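Local atomic coordinates of putative TetR family transcriptional regulator (Streptomyces coelicolor A3, PDB entry 3BQY), a protein that probably binds DNA at cis-regulatory sites and acts as a transcriptional repressor. Residues Phe43-Lys46 with Gln47-Leu50; Asn16-Gly19 with Leu20-Thr24. All coordinates share one frame; numbering follows the deposited sequence. Where two conformers were deposited one is given.

Contact 1 (Phe43-Lys46 with Gln47-Leu50); sequences FAAK and QDLL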
loop_
_atom_site.group_PDB
_atom_site.type_symbol
_atom_site.label_atom_id
_atom_site.label_comp_id
_atom_site.label_asym_id
_atom_site.label_seq_id
_atom_site.Cartn_x
_atom_site.Cartn_y
_atom_site.Cartn_z
ATOM N N PHE A 43 -5.716 -22.125 15.396
ATOM C CA PHE A 43 -5.139 -20.798 15.252
ATOM C C PHE A 43 -5.272 -20.073 16.577
ATOM O O PHE A 43 -6.386 -19.755 16.987
ATOM C CB PHE A 43 -5.872 -20.011 14.153
ATOM C CG PHE A 43 -5.825 -20.676 12.822
ATOM C CD1 PHE A 43 -4.704 -20.554 12.020
ATOM C CD2 PHE A 43 -6.883 -21.466 12.392
ATOM C CE1 PHE A 43 -4.642 -21.200 10.784
ATOM C CE2 PHE A 43 -6.835 -22.103 11.163
ATOM C CZ PHE A 43 -5.714 -21.961 10.355
ATOM N N ALA A 44 -4.150 -19.784 17.223
ATOM C CA ALA A 44 -4.166 -19.157 18.550
ATOM C C ALA A 44 -4.877 -17.800 18.555
ATOM O O ALA A 44 -5.475 -17.411 19.559
ATOM C CB ALA A 44 -2.748 -19.018 19.098
ATOM N N ALA A 45 -4.806 -17.093 17.424
ATOM C CA ALA A 45 -5.422 -15.784 17.282
ATOM C C ALA A 45 -5.875 -15.599 15.836
ATOM O O ALA A 45 -5.406 -16.313 14.936
ATOM C CB ALA A 45 -4.433 -14.696 17.667
ATOM N N LYS A 46 -6.780 -14.652 15.618
ATOM C CA LYS A 46 -7.232 -14.329 14.261
ATOM C C LYS A 46 -6.066 -13.902 13.360
ATOM O O LYS A 46 -6.040 -14.260 12.185
ATOM C CB LYS A 46 -8.346 -13.265 14.242
ATOM C CG LYS A 46 -8.970 -13.134 12.817
ATOM C CD LYS A 46 -10.169 -12.189 12.796
ATOM C CE LYS A 46 -9.767 -10.770 13.083
ATOM N NZ LYS A 46 -10.856 -9.841 12.644
ATOM N N GLN A 47 -5.076 -13.205 13.909
ATOM C CA GLN A 47 -3.919 -12.791 13.107
ATOM C C GLN A 47 -3.162 -14.014 12.525
ATOM O O GLN A 47 -2.602 -13.935 11.428
ATOM C CB GLN A 47 -3.011 -11.809 13.884
ATOM C CG GLN A 47 -1.645 -12.345 14.318
ATOM C CD GLN A 47 -0.803 -11.358 15.130
ATOM O OE1 GLN A 47 -1.150 -10.177 15.300
ATOM N NE2 GLN A 47 0.321 -11.849 15.643
ATOM N N ASP A 48 -3.165 -15.132 13.253
ATOM C CA ASP A 48 -2.541 -16.386 12.797
ATOM C C ASP A 48 -3.325 -16.976 11.623
ATOM O O ASP A 48 -2.746 -17.426 10.631
ATOM C CB ASP A 48 -2.448 -17.408 13.940
ATOM C CG ASP A 48 -1.578 -16.907 15.101
ATOM O OD1 ASP A 48 -0.469 -16.412 14.846
ATOM O OD2 ASP A 48 -2.004 -16.994 16.270
ATOM N N LEU A 49 -4.641 -16.952 11.721
ATOM C CA LEU A 49 -5.478 -17.324 10.579
ATOM C C LEU A 49 -5.202 -16.403 9.364
ATOM O O LEU A 49 -4.990 -16.895 8.254
ATOM C CB LEU A 49 -6.968 -17.295 10.960
ATOM C CG LEU A 49 -7.957 -17.453 9.794
ATOM C CD1 LEU A 49 -7.891 -18.884 9.206
ATOM C CD2 LEU A 49 -9.358 -17.084 10.255
ATOM N N LEU A 50 -5.215 -15.092 9.569
ATOM C CA LEU A 50 -4.938 -14.138 8.475
ATOM C C LEU A 50 -3.584 -14.374 7.833
ATOM O O LEU A 50 -3.457 -14.332 6.596
ATOM C CB LEU A 50 -5.060 -12.684 8.954
ATOM C CG LEU A 50 -6.510 -12.274 9.306
ATOM C CD1 LEU A 50 -6.481 -10.967 10.085
ATOM C CD2 LEU A 50 -7.387 -12.167 8.090
#

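Contact 2 (Asn16-Gly19 with Leu20-Thr24); sequences NESG and LDTLT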
loop_
_atom_site.group_PDB
_atom_site.type_symbol
_atom_site.label_atom_id
_atom_site.label_comp_id
_atom_site.label_asym_id
_atom_site.label_seq_id
_atom_site.Cartn_x
_atom_site.Cartn_y
_atom_site.Cartn_z
ATOM N N ASN A 16 -14.584 -13.707 0.423
ATOM C CA ASN A 16 -15.241 -13.326 -0.819
ATOM C C ASN A 16 -16.704 -12.962 -0.646
ATOM O O ASN A 16 -17.225 -12.113 -1.377
ATOM C CB ASN A 16 -15.107 -14.425 -1.870
ATOM C CG ASN A 16 -13.718 -14.508 -2.435
ATOM O OD1 ASN A 16 -12.906 -13.592 -2.257
ATOM N ND2 ASN A 16 -13.418 -15.618 -3.100
ATOM N N GLU A 17 -17.361 -13.603 0.316
ATOM C CA GLU A 17 -18.799 -13.439 0.506
ATOM C C GLU A 17 -19.164 -12.090 1.113
ATOM O O GLU A 17 -20.084 -11.421 0.637
ATOM C CB GLU A 17 -19.360 -14.552 1.392
ATOM C CG GLU A 17 -19.346 -15.922 0.749
ATOM C CD GLU A 17 -20.055 -16.980 1.589
ATOM O OE1 GLU A 17 -20.135 -16.844 2.843
ATOM O OE2 GLU A 17 -20.546 -17.956 0.977
ATOM N N SER A 18 -18.450 -11.692 2.164
ATOM C CA SER A 18 -18.825 -10.467 2.859
ATOM C C SER A 18 -17.657 -9.573 3.307
ATOM O O SER A 18 -17.874 -8.599 4.036
ATOM C CB SER A 18 -19.794 -10.787 4.002
ATOM O OG SER A 18 -19.292 -11.862 4.758
ATOM N N GLY A 19 -16.435 -9.879 2.858
ATOM C CA GLY A 19 -15.308 -8.981 3.079
ATOM C C GLY A 19 -14.555 -9.161 4.380
ATOM O O GLY A 19 -15.017 -9.845 5.295
ATOM N N LEU A 20 -13.386 -8.537 4.462
ATOM C CA LEU A 20 -12.515 -8.687 5.613
ATOM C C LEU A 20 -13.109 -8.184 6.932
ATOM O O LEU A 20 -12.877 -8.787 7.987
ATOM C CB LEU A 20 -11.151 -8.023 5.371
ATOM C CG LEU A 20 -10.108 -8.105 6.479
ATOM C CD1 LEU A 20 -9.798 -9.559 6.857
ATOM C CD2 LEU A 20 -8.832 -7.393 6.043
ATOM N N ASP A 21 -13.807 -7.063 6.891
ATOM C CA ASP A 21 -14.340 -6.484 8.123
ATOM C C ASP A 21 -15.333 -7.392 8.864
ATOM O O ASP A 21 -15.472 -7.297 10.081
ATOM C CB ASP A 21 -14.951 -5.111 7.843
ATOM C CG ASP A 21 -13.905 -4.083 7.433
ATOM O OD1 ASP A 21 -12.727 -4.232 7.820
ATOM O OD2 ASP A 21 -14.276 -3.120 6.737
ATOM N N THR A 22 -16.002 -8.288 8.137
ATOM C CA THR A 22 -17.029 -9.150 8.755
ATOM C C THR A 22 -16.447 -10.514 9.119
ATOM O O THR A 22 -17.123 -11.329 9.743
ATOM C CB THR A 22 -18.242 -9.405 7.825
ATOM O OG1 THR A 22 -17.851 -10.343 6.802
ATOM C CG2 THR A 22 -18.695 -8.140 7.191
ATOM N N LEU A 23 -15.209 -10.765 8.719
ATOM C CA LEU A 23 -14.574 -12.048 9.014
ATOM C C LEU A 23 -14.161 -12.102 10.480
ATOM O O LEU A 23 -13.229 -11.431 10.888
ATOM C CB LEU A 23 -13.364 -12.285 8.102
ATOM C CG LEU A 23 -12.540 -13.564 8.336
ATOM C CD1 LEU A 23 -13.371 -14.800 8.033
ATOM C CD2 LEU A 23 -11.344 -13.545 7.451
ATOM N N THR A 24 -14.865 -12.895 11.270
ATOM C CA THR A 24 -14.513 -13.090 12.679
ATOM C C THR A 24 -14.320 -14.583 12.926
ATOM O O THR A 24 -14.812 -15.417 12.163
ATOM C CB THR A 24 -15.633 -12.580 13.612
ATOM O OG1 THR A 24 -16.816 -13.347 13.379
ATOM C CG2 THR A 24 -15.923 -11.112 13.371
HETATM O O HOH W 1 -16.326 -12.340 5.629
#

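Contact 1 (Phe43-Lys46 with Gln47-Leu50)
D48, third residue of helix 46-57, reaches back to the backbone of A45. Its OD2 accepts a weak, bent hydrogen bond from A45 N at 3.0 Å and also lies beside CB of A44. With CG next to its own backbone N (chi1 -62°), the carboxylate comes within bonding distance of A45 N. In the other direction, A45 O takes weak bonds from D48 N and, at 3.4 Å, from L49 N, and thus accepts two bonds in the first turn.

L49 forms the apolar part of the contact. Its CD1 sits over one face of the F43 ring, 4.0 Å from the ring centroid and 16° off the normal, in a CH-pi contact, and L49 CA comes 3.6 Å from F43 CD1. The same ring also touches R4, T7 and V8 of helix 4-18; a serine here removes the ring, which would probably leave L49 CD1 without its apolar partner and open a gap against that helix.

L50 N makes the first i to i-4 bond of good geometry, to K46 O at 2.9 Å and nearly straight (171°). The bond from A45 N to D48 OD2, weak as it is, matches one half of a capping box; alanine at the N-cap has no side-chain acceptor for D48 N. The arrangement lies at the N-terminus of helix 46-57, directly after the predicted helix-turn-helix of a TetR-type DNA-binding domain.

Contact 2 (Asn16-Gly19 with Leu20-Thr24)
T22 lays its side chain across S18, its OG1 2.9 Å from S18 OG and its CG2 3.3 Å from S18 O. The two residues face each other over the turn that ends helix 4-18 and leads to helix 25-32, in the segment that enters the predicted helix-turn-helix of this TetR-family protein. The torsions account for the approach: T22 OG1 sits between its own backbone N and carbonyl carbon (chi1 75°), which puts CG2 on the side next to the backbone N, and S18 OG adopts the equivalent position on its own residue.

G19 suits the turn. It is the first residue to leave helical geometry, with phi at 87°, and a modelled CB there would clash with L20 N, 3.0 Å away, and crowd S18 O. The chain then coils again: T22 N gives a weak hydrogen bond to G19 O at 3.4 Å, and L23 N bonds to L20 O at 3.1 Å. Both bonds run from i to i-3, and residues 20-22 keep helical phi/psi without the regular i to i-4 pattern.

Neighbouring residues anchor the loop. L20 N bonds to D93 OD2, the D21 carboxylate forms a salt bridge with R96, and T24 OG1 caps R27 N at the start of the next helix. L23 is buried, its side chain against L14 and M53.

Water 1 bridges the turn, donating to G19 O at 2.8 Å and hydrogen-bonded to T22 OG1 at the same distance.

How the contacts relate
Contact 2 closes before contact 1 opens, and their centres lie about 15 Å apart in the same TetR-type N-terminal region. Between them run helices 25-32 and 36-42, so 16-24 leads into the predicted helix-turn-helix and 43-50 leads out of it onto helix 46-57. The two turns also meet directly. L50 CD2 packs 3.8 Å from L20 CD1 and lies 4.2 Å from L23 CD2, while K46 NZ comes 3.4 Å from L23 O. The start of helix 46-57 is thereby joined to the loop after helix 4-18, which is consistent with the entry and exit of the helix-turn-helix packing against each other.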